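Local coordinates for protein nigerythrin (Desulfovibrio vulgaris subsp. vulgaris, PDB 1YUZ) that shows NADH peroxidase activity in vitro and carries a diiron centre and a rubredoxin-like iron centre in each subunit of a homodimer, at residues H172-C177 and P190-P195; G78-L83 and H140-A145; A43-T48 and A97-Y102; A49-A54 and L65-A70. All blocks are in the same frame, centred on the assembly; numbering follows the deposited sequence. Where two conformers were deposited one is given.

Contact 1: H172-C177 and P190-P195; sequences HLCPIC and PICFRP. With FE (Fe (III) ion), chain H.
Cys174, Cys177 and Cys192 turn their sulfurs inward onto one iron(III) ion, each SG 2.3 Å from the metal. Cys189 supplies the fourth thiolate. The two CxxC pairs make the FeS4 centre of a rubredoxin-like domain. Cys174 SG and Cys192 SG lie 3.4 Å apart, a spacing set by their shared metal. The two loops repeat one bond: Ile176 N donates to Cys174 SG, and Arg194 N donates weakly to Cys192 SG. Such N-H...S bonds would stabilise the negative charge on the thiolates.

Ile176 and Arg194 cross at about a right angle outside the sulfurs. Ile176 CG2 lies over one face of the guanidinium, 3.6 Å from Arg194 NH1. The arginine chain bends at chi2 (-67°), which brings its planar end back over the isoleucine. Ile176 CG1 sits 3.6 Å from Cys192 SG. On another side of the metal, Ile191 CB packs 3.7 Å from Cys177 SG.

Strand 171-173 leads into the first cysteine loop and pairs with strands 180-182 and 200-201. Leu173 rests on helix 60-87, and Ile191 rests on Leu147 and Ala148 of helix 136-161.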
# COMPACT_ATOMS: atom_id res chain seq x y z
N HIS B 172 4.69 5.54 17.07
CA HIS B 172 5.08 6.88 17.45
C HIS B 172 4.70 7.88 16.38
O HIS B 172 5.09 7.74 15.22
CB HIS B 172 6.57 6.91 17.72
CG HIS B 172 6.99 6.00 18.83
ND1 HIS B 172 6.80 6.30 20.16
CD2 HIS B 172 7.54 4.76 18.80
CE1 HIS B 172 7.21 5.29 20.91
NE2 HIS B 172 7.66 4.34 20.11
N LEU B 173 3.93 8.88 16.78
CA LEU B 173 3.47 9.93 15.88
C LEU B 173 4.24 11.22 16.10
O LEU B 173 4.43 11.67 17.23
CB LEU B 173 1.98 10.20 16.12
CG LEU B 173 1.36 11.36 15.34
CD1 LEU B 173 1.36 11.03 13.85
CD2 LEU B 173 -0.07 11.59 15.81
N CYS B 174 4.69 11.82 15.01
CA CYS B 174 5.42 13.07 15.08
C CYS B 174 4.52 14.16 15.65
O CYS B 174 3.30 14.13 15.47
CB CYS B 174 5.89 13.45 13.68
SG CYS B 174 6.78 15.01 13.63
N PRO B 175 5.09 15.13 16.37
CA PRO B 175 4.29 16.21 16.95
C PRO B 175 3.72 17.21 15.94
O PRO B 175 2.65 17.77 16.15
CB PRO B 175 5.26 16.90 17.91
CG PRO B 175 6.27 15.86 18.21
CD PRO B 175 6.46 15.17 16.90
N ILE B 176 4.44 17.43 14.84
CA ILE B 176 4.01 18.42 13.85
C ILE B 176 3.70 17.94 12.44
O ILE B 176 3.34 18.74 11.58
CB ILE B 176 5.02 19.57 13.76
CG1 ILE B 176 6.38 19.05 13.30
CG2 ILE B 176 5.14 20.26 15.12
CD1 ILE B 176 7.39 20.15 13.02
N CYS B 177 3.85 16.65 12.18
CA CYS B 177 3.50 16.13 10.87
C CYS B 177 2.89 14.75 11.09
O CYS B 177 2.87 14.26 12.22
CB CYS B 177 4.70 16.09 9.91
SG CYS B 177 5.80 14.67 9.99
N PRO B 190 11.66 11.60 9.49
CA PRO B 190 12.24 11.75 8.16
C PRO B 190 11.56 12.84 7.34
O PRO B 190 12.09 13.28 6.32
CB PRO B 190 12.06 10.37 7.55
CG PRO B 190 10.77 9.91 8.16
CD PRO B 190 10.94 10.32 9.61
N ILE B 191 10.39 13.28 7.79
CA ILE B 191 9.66 14.31 7.07
C ILE B 191 9.98 15.73 7.55
O ILE B 191 10.14 16.63 6.72
CB ILE B 191 8.12 14.06 7.17
CG1 ILE B 191 7.76 12.78 6.41
CG2 ILE B 191 7.35 15.25 6.60
CD1 ILE B 191 6.30 12.37 6.54
N CYS B 192 10.10 15.92 8.86
CA CYS B 192 10.37 17.26 9.40
C CYS B 192 11.57 17.34 10.35
O CYS B 192 11.89 18.42 10.85
CB CYS B 192 9.14 17.79 10.12
SG CYS B 192 8.78 16.93 11.67
N PHE B 193 12.20 16.20 10.62
CA PHE B 193 13.37 16.13 11.50
C PHE B 193 13.14 16.31 13.00
O PHE B 193 14.11 16.42 13.76
CB PHE B 193 14.45 17.13 11.04
CG PHE B 193 15.20 16.69 9.80
CD1 PHE B 193 14.85 15.54 9.10
CD2 PHE B 193 16.27 17.46 9.34
CE1 PHE B 193 15.55 15.16 7.95
CE2 PHE B 193 16.98 17.08 8.20
CZ PHE B 193 16.62 15.94 7.50
N ARG B 194 11.89 16.33 13.46
CA ARG B 194 11.65 16.45 14.90
C ARG B 194 12.26 15.23 15.58
O ARG B 194 12.14 14.11 15.10
CB ARG B 194 10.15 16.50 15.21
CG ARG B 194 9.52 17.89 15.17
CD ARG B 194 10.05 18.79 16.29
NE ARG B 194 9.60 20.17 16.13
CZ ARG B 194 8.52 20.69 16.70
NH1 ARG B 194 7.76 19.95 17.50
NH2 ARG B 194 8.19 21.95 16.46
N PRO B 195 12.94 15.43 16.72
CA PRO B 195 13.56 14.32 17.45
C PRO B 195 12.55 13.30 17.96
O PRO B 195 11.41 13.64 18.24
CB PRO B 195 14.29 15.01 18.60
CG PRO B 195 14.60 16.36 18.05
CD PRO B 195 13.31 16.72 17.34
FE FE H . 7.51 15.08 11.45

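Contact 2: G78-L83 and H140-A145; sequences GLEYAL and HVFTRA
Val141 fits between Leu79, Glu80 and Leu83, and it has the largest surface buried in this contact. Its two methyls divide the work. Val141 CG1 is anti to the backbone N (chi1 170°) and meets Glu80 CG at 3.5 Å and Leu79 CB at 3.7 Å. Val141 CG2 turns to Leu83 and lies 3.5 Å from Leu83 CD1, a snug methyl-methyl contact. The Leu83 and Val141 side chains run alongside one another, pointing opposite ways.

Leu79 and Glu80 are the next most covered. Leu79 touches through its CB. Glu80 lays its aliphatic part against the valine and sends its extended chain on toward the bundle interior. There Glu80 OE2 lies near the plane of the Phe142 ring, at its edge, 4.2 Å from Phe142 CD2. Ala145 CB is also 4.2 Å from Glu80 OE2.

The helix segments run antiparallel, at 169°, and their axes come within 9.6 Å. They belong to helices 60-87 and 136-161 of the ferritin-like four-helix bundle.

The contact is thus apolar where the helices meet, although it includes a buried carboxylate. Tyr123 OH hydrogen-bonds Glu80 OE2, so this buried oxygen has a polar partner. Glu80 also touches the iron ligand Glu40, which places its carboxylate in the second shell of the diiron site.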
# COMPACT_ATOMS: atom_id res chain seq x y z
N GLY B 78 -5.04 20.74 11.09
CA GLY B 78 -4.53 21.91 11.78
C GLY B 78 -3.64 22.76 10.89
O GLY B 78 -3.75 23.99 10.88
N LEU B 79 -2.75 22.11 10.15
CA LEU B 79 -1.85 22.83 9.26
C LEU B 79 -2.61 23.54 8.15
O LEU B 79 -2.32 24.69 7.82
CB LEU B 79 -0.84 21.86 8.63
CG LEU B 79 0.16 21.19 9.57
CD1 LEU B 79 0.97 20.17 8.79
CD2 LEU B 79 1.06 22.24 10.20
N GLU B 80 -3.59 22.86 7.58
CA GLU B 80 -4.39 23.42 6.50
C GLU B 80 -5.32 24.51 7.00
O GLU B 80 -5.45 25.56 6.37
CB GLU B 80 -5.17 22.29 5.81
CG GLU B 80 -4.22 21.31 5.11
CD GLU B 80 -4.79 19.93 4.86
OE1 GLU B 80 -5.92 19.62 5.29
OE2 GLU B 80 -4.08 19.13 4.21
N TYR B 81 -5.95 24.28 8.15
CA TYR B 81 -6.86 25.25 8.74
C TYR B 81 -6.14 26.57 9.04
O TYR B 81 -6.70 27.65 8.81
CB TYR B 81 -7.47 24.69 10.02
CG TYR B 81 -8.28 25.69 10.81
CD1 TYR B 81 -9.43 26.26 10.26
CD2 TYR B 81 -7.90 26.06 12.09
CE1 TYR B 81 -10.18 27.19 10.98
CE2 TYR B 81 -8.65 26.99 12.82
CZ TYR B 81 -9.79 27.54 12.26
OH TYR B 81 -10.53 28.46 12.98
N ALA B 82 -4.92 26.49 9.56
CA ALA B 82 -4.16 27.68 9.89
C ALA B 82 -4.03 28.58 8.66
O ALA B 82 -4.13 29.81 8.77
CB ALA B 82 -2.78 27.30 10.41
N LEU B 83 -3.79 27.98 7.50
CA LEU B 83 -3.66 28.76 6.28
C LEU B 83 -4.99 29.36 5.84
O LEU B 83 -5.05 30.52 5.45
CB LEU B 83 -3.10 27.88 5.15
CG LEU B 83 -1.65 27.41 5.29
CD1 LEU B 83 -1.23 26.67 4.03
CD2 LEU B 83 -0.74 28.61 5.53
N HIS B 140 4.06 23.98 1.10
CA HIS B 140 4.68 23.38 2.27
C HIS B 140 3.71 22.48 3.03
O HIS B 140 4.01 21.33 3.32
CB HIS B 140 5.18 24.48 3.21
CG HIS B 140 5.67 23.98 4.53
ND1 HIS B 140 6.87 23.31 4.68
CD2 HIS B 140 5.11 24.02 5.77
CE1 HIS B 140 7.03 22.97 5.95
NE2 HIS B 140 5.98 23.39 6.63
N VAL B 141 2.53 23.01 3.34
CA VAL B 141 1.54 22.24 4.07
C VAL B 141 1.08 20.99 3.31
O VAL B 141 1.05 19.90 3.88
CB VAL B 141 0.31 23.12 4.41
CG1 VAL B 141 -0.82 22.25 4.95
CG2 VAL B 141 0.71 24.17 5.44
N PHE B 142 0.75 21.15 2.03
CA PHE B 142 0.31 20.02 1.23
C PHE B 142 1.41 18.98 1.08
O PHE B 142 1.14 17.78 1.03
CB PHE B 142 -0.13 20.50 -0.16
CG PHE B 142 -1.45 21.21 -0.18
CD1 PHE B 142 -1.68 22.24 -1.09
CD2 PHE B 142 -2.49 20.83 0.67
CE1 PHE B 142 -2.91 22.87 -1.17
CE2 PHE B 142 -3.74 21.46 0.60
CZ PHE B 142 -3.95 22.49 -0.32
N THR B 143 2.66 19.44 1.00
CA THR B 143 3.80 18.54 0.88
C THR B 143 3.95 17.69 2.14
O THR B 143 4.13 16.48 2.06
CB THR B 143 5.10 19.33 0.66
OG1 THR B 143 5.11 19.86 -0.67
CG2 THR B 143 6.32 18.44 0.85
N ARG B 144 3.88 18.34 3.30
CA ARG B 144 4.01 17.61 4.56
C ARG B 144 2.93 16.54 4.68
O ARG B 144 3.22 15.40 5.03
CB ARG B 144 3.93 18.57 5.75
CG ARG B 144 5.19 19.40 5.97
CD ARG B 144 5.48 19.61 7.46
NE ARG B 144 6.74 20.31 7.71
CZ ARG B 144 7.92 19.90 7.26
NH1 ARG B 144 8.01 18.78 6.55
NH2 ARG B 144 9.01 20.60 7.52
N ALA B 145 1.69 16.91 4.37
CA ALA B 145 0.59 15.95 4.44
C ALA B 145 0.82 14.81 3.46
O ALA B 145 0.72 13.64 3.83
CB ALA B 145 -0.74 16.65 4.13

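Contact 3: A43-T48 and A97-Y102; sequences AHAKYT and AAPSAY
The long connection between helices 60-87 and 104-132 of the ferritin-like bundle crosses the outside of helix 29-56 here. Pro99 makes the main touch, against Ala45 and Lys46. Its CG and CD edge rests on the backbone of these two residues. Pro99 CG comes within 3.6 Å of Lys46 CA and 4.0 Å of Lys46 CB. Pro99 CD sits 3.8 Å from Ala45 O and 4.1 Å from Ala45 CB. The same alanine methyl meets the backbone of the loop, with Ala97 O 3.9 Å from Ala45 CB. Small side chains at this point let the loop approach closely: the CA atoms of Ala45 and Ala98 are 5.3 Å apart.

The lysine chain passes crosswise to the proline ring. Only its start, CB and CG, packs beside Pro99 CG. The bend at chi3 comes beyond this packed part. The end leads away to Ser110 of helix 104-132, where Lys46 NZ is hydrogen-bonded to Ser110 OG.

The contact is small, at the surface, and made by van der Waals packing of a loop on a helix. Farther along the loop, Ala101 touches Phe50 and Ala53 of helix 29-56, and the backbone of Tyr102 is hydrogen-bonded to Asn107 and Gln57. On the inward side of helix 29-56, Tyr47 packs against helix 60-87, and its OH is hydrogen-bonded to the iron ligand Glu115.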
# COMPACT_ATOMS: atom_id res chain seq x y z
N ALA B 43 -11.52 11.38 6.80
CA ALA B 43 -10.52 10.36 7.10
C ALA B 43 -10.41 10.14 8.61
O ALA B 43 -10.30 9.01 9.08
CB ALA B 43 -9.16 10.76 6.53
N HIS B 44 -10.42 11.24 9.36
CA HIS B 44 -10.32 11.14 10.81
C HIS B 44 -11.50 10.35 11.36
O HIS B 44 -11.33 9.47 12.21
CB HIS B 44 -10.29 12.52 11.44
CG HIS B 44 -10.10 12.49 12.93
ND1 HIS B 44 -11.14 12.28 13.81
CD2 HIS B 44 -8.98 12.58 13.68
CE1 HIS B 44 -10.66 12.25 15.04
NE2 HIS B 44 -9.36 12.43 14.99
N ALA B 45 -12.69 10.66 10.87
CA ALA B 45 -13.89 9.96 11.33
C ALA B 45 -13.81 8.48 10.95
O ALA B 45 -14.18 7.61 11.73
CB ALA B 45 -15.13 10.60 10.72
N LYS B 46 -13.31 8.20 9.76
CA LYS B 46 -13.19 6.82 9.31
C LYS B 46 -12.21 6.02 10.16
O LYS B 46 -12.52 4.93 10.62
CB LYS B 46 -12.76 6.78 7.85
CG LYS B 46 -12.84 5.38 7.26
CD LYS B 46 -12.59 5.36 5.77
CE LYS B 46 -11.12 5.54 5.44
NZ LYS B 46 -10.87 5.29 3.99
N TYR B 47 -11.02 6.58 10.38
CA TYR B 47 -10.00 5.89 11.16
C TYR B 47 -10.41 5.72 12.61
O TYR B 47 -10.05 4.73 13.25
CB TYR B 47 -8.69 6.65 11.06
CG TYR B 47 -8.12 6.64 9.66
CD1 TYR B 47 -7.10 7.51 9.29
CD2 TYR B 47 -8.60 5.74 8.70
CE1 TYR B 47 -6.57 7.49 8.01
CE2 TYR B 47 -8.08 5.71 7.41
CZ TYR B 47 -7.07 6.59 7.07
OH TYR B 47 -6.55 6.58 5.80
N THR B 48 -11.17 6.68 13.12
CA THR B 48 -11.64 6.61 14.49
C THR B 48 -12.63 5.44 14.59
O THR B 48 -12.60 4.67 15.55
CB THR B 48 -12.31 7.93 14.90
OG1 THR B 48 -11.32 8.96 14.90
CG2 THR B 48 -12.93 7.82 16.29
N ALA B 97 -20.26 12.92 9.91
CA ALA B 97 -20.79 11.79 10.64
C ALA B 97 -19.79 10.65 10.52
O ALA B 97 -18.92 10.66 9.64
CB ALA B 97 -22.13 11.37 10.05
N ALA B 98 -19.90 9.67 11.40
CA ALA B 98 -19.00 8.53 11.38
C ALA B 98 -19.51 7.49 10.38
O ALA B 98 -20.71 7.22 10.31
CB ALA B 98 -18.91 7.92 12.77
N PRO B 99 -18.60 6.91 9.59
CA PRO B 99 -18.96 5.89 8.61
C PRO B 99 -18.95 4.52 9.28
O PRO B 99 -18.55 4.40 10.43
CB PRO B 99 -17.86 6.02 7.57
CG PRO B 99 -16.66 6.27 8.45
CD PRO B 99 -17.18 7.28 9.46
N SER B 100 -19.39 3.50 8.55
CA SER B 100 -19.38 2.15 9.09
C SER B 100 -17.97 1.57 9.03
O SER B 100 -17.18 1.93 8.16
CB SER B 100 -20.30 1.24 8.27
OG SER B 100 -21.64 1.34 8.69
N ALA B 101 -17.68 0.69 9.98
CA ALA B 101 -16.40 0.01 10.04
C ALA B 101 -16.74 -1.45 9.77
O ALA B 101 -17.70 -1.97 10.33
CB ALA B 101 -15.78 0.16 11.41
N TYR B 102 -15.98 -2.10 8.90
CA TYR B 102 -16.24 -3.50 8.60
C TYR B 102 -15.15 -4.37 9.20
O TYR B 102 -14.58 -4.02 10.23
CB TYR B 102 -16.34 -3.69 7.09
CG TYR B 102 -17.38 -2.78 6.47
CD1 TYR B 102 -17.04 -1.51 6.01
CD2 TYR B 102 -18.72 -3.17 6.39
CE1 TYR B 102 -18.01 -0.65 5.49
CE2 TYR B 102 -19.69 -2.32 5.87
CZ TYR B 102 -19.32 -1.06 5.42
OH TYR B 102 -20.28 -0.22 4.91

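Contact 4: A49-A54 and L65-A70; sequences AFAKAA and LFEATA
Phe50, Ala51, Phe66 and the CG of Glu67 form the tight part of this contact. Phe50 CB sits over the centre of the Phe66 ring, 3.5 Å from the centroid and 3° off the normal, a CH-pi contact. The Phe50 ring then turns an edge toward the same ring in an offset edge-to-face pair. The planes meet at 66° and the centroids are 5.3 Å apart. Between the two rings the closest atoms are Phe50 CD1 and Phe66 CE2, 3.5 Å apart. Leu108 and Tyr156, from two other helices, also pack on Phe66. Ala51 CB is 3.6 Å from Phe66 CB and 3.4 Å from Glu67 CG. The first torsion of Glu67 (chi1 -65°) lays CG against this methyl.

The looser side has two members. Ala54 CB lies at the edge of the Phe66 ring, near its plane, 4.3 Å from Phe66 CD1. Glu67 is partly exposed, and its chain runs extended past the Ala51 methyl. Glu67 OE2 forms a salt bridge with Arg55 NE, so the polar end is held from helix 29-56 as well.

The segments are antiparallel, and their axes approach to 8.2 Å. Alanine at position 51 leaves room for this close approach. The arrangement is the packing of consecutive helices 29-56 and 60-87, an antiparallel hairpin of the ferritin-like four-helix bundle.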
# COMPACT_ATOMS: atom_id res chain seq x y z
N ALA B 49 -13.50 5.31 13.59
CA ALA B 49 -14.46 4.21 13.59
C ALA B 49 -13.71 2.89 13.40
O ALA B 49 -14.02 1.89 14.05
CB ALA B 49 -15.48 4.40 12.48
N PHE B 50 -12.71 2.88 12.52
CA PHE B 50 -11.93 1.67 12.28
C PHE B 50 -11.20 1.23 13.55
O PHE B 50 -11.08 0.04 13.83
CB PHE B 50 -10.90 1.92 11.17
CG PHE B 50 -11.48 1.97 9.78
CD1 PHE B 50 -10.64 2.20 8.69
CD2 PHE B 50 -12.84 1.77 9.55
CE1 PHE B 50 -11.15 2.23 7.40
CE2 PHE B 50 -13.35 1.80 8.24
CZ PHE B 50 -12.50 2.03 7.17
N ALA B 51 -10.70 2.19 14.32
CA ALA B 51 -9.99 1.88 15.56
C ALA B 51 -10.92 1.22 16.56
O ALA B 51 -10.58 0.21 17.18
CB ALA B 51 -9.41 3.15 16.16
N LYS B 52 -12.11 1.78 16.72
CA LYS B 52 -13.08 1.24 17.66
C LYS B 52 -13.44 -0.19 17.26
O LYS B 52 -13.54 -1.07 18.12
CB LYS B 52 -14.32 2.12 17.70
CG LYS B 52 -15.38 1.67 18.69
CD LYS B 52 -16.45 2.74 18.86
CE LYS B 52 -17.60 2.25 19.73
NZ LYS B 52 -18.36 1.17 19.05
N ALA B 53 -13.63 -0.41 15.97
CA ALA B 53 -13.98 -1.74 15.48
C ALA B 53 -12.82 -2.71 15.68
O ALA B 53 -13.03 -3.86 16.08
CB ALA B 53 -14.35 -1.67 14.00
N ALA B 54 -11.60 -2.26 15.43
CA ALA B 54 -10.42 -3.10 15.59
C ALA B 54 -10.32 -3.61 17.03
O ALA B 54 -10.03 -4.78 17.26
CB ALA B 54 -9.16 -2.34 15.21
N LEU B 65 -2.86 1.73 15.66
CA LEU B 65 -2.37 2.31 14.41
C LEU B 65 -3.45 3.23 13.83
O LEU B 65 -3.14 4.32 13.37
CB LEU B 65 -2.03 1.20 13.40
CG LEU B 65 -1.61 1.71 12.01
CD1 LEU B 65 -0.44 2.69 12.13
CD2 LEU B 65 -1.25 0.53 11.13
N PHE B 66 -4.71 2.80 13.86
CA PHE B 66 -5.79 3.63 13.34
C PHE B 66 -5.91 4.91 14.18
O PHE B 66 -6.17 5.98 13.64
CB PHE B 66 -7.12 2.87 13.35
CG PHE B 66 -7.30 1.93 12.19
CD1 PHE B 66 -7.66 0.61 12.40
CD2 PHE B 66 -7.14 2.38 10.88
CE1 PHE B 66 -7.87 -0.25 11.32
CE2 PHE B 66 -7.34 1.53 9.80
CZ PHE B 66 -7.71 0.21 10.03
N GLU B 67 -5.72 4.79 15.48
CA GLU B 67 -5.81 5.95 16.36
C GLU B 67 -4.66 6.91 16.09
O GLU B 67 -4.86 8.13 16.06
CB GLU B 67 -5.81 5.49 17.82
CG GLU B 67 -7.06 4.68 18.15
CD GLU B 67 -6.97 3.91 19.45
OE1 GLU B 67 -5.86 3.77 20.01
OE2 GLU B 67 -8.03 3.43 19.92
N ALA B 68 -3.47 6.38 15.87
CA ALA B 68 -2.31 7.21 15.58
C ALA B 68 -2.52 7.91 14.25
O ALA B 68 -2.22 9.10 14.10
CB ALA B 68 -1.05 6.36 15.54
N THR B 69 -3.04 7.19 13.26
CA THR B 69 -3.25 7.78 11.95
C THR B 69 -4.36 8.82 11.97
O THR B 69 -4.28 9.84 11.29
CB THR B 69 -3.53 6.70 10.89
OG1 THR B 69 -2.54 5.66 11.00
CG2 THR B 69 -3.42 7.30 9.49
N ALA B 70 -5.40 8.59 12.77
CA ALA B 70 -6.47 9.57 12.88
C ALA B 70 -5.84 10.84 13.45
O ALA B 70 -6.11 11.95 12.97
CB ALA B 70 -7.56 9.07 13.82

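From the N terminus, helix 29-56 carries the first segments of contacts 3 and 4. Contact 4 closes first, across the short turn to helix 60-87. Contact 3 closes later, when the loop after helix 60-87 returns to helix 29-56, so contact 4 lies within its span. Contact 2 starts on helix 60-87 before contact 3 has closed and ends on helix 136-161; contacts 2 and 3 therefore cross. Contact 1 follows in series, within the rubredoxin-like domain. Ile176 O of contact 1 packs on Leu79 CD1 of contact 2, and Leu173 touches Ala68 of contact 4. These touches join the rubredoxin-like domain to the bundle.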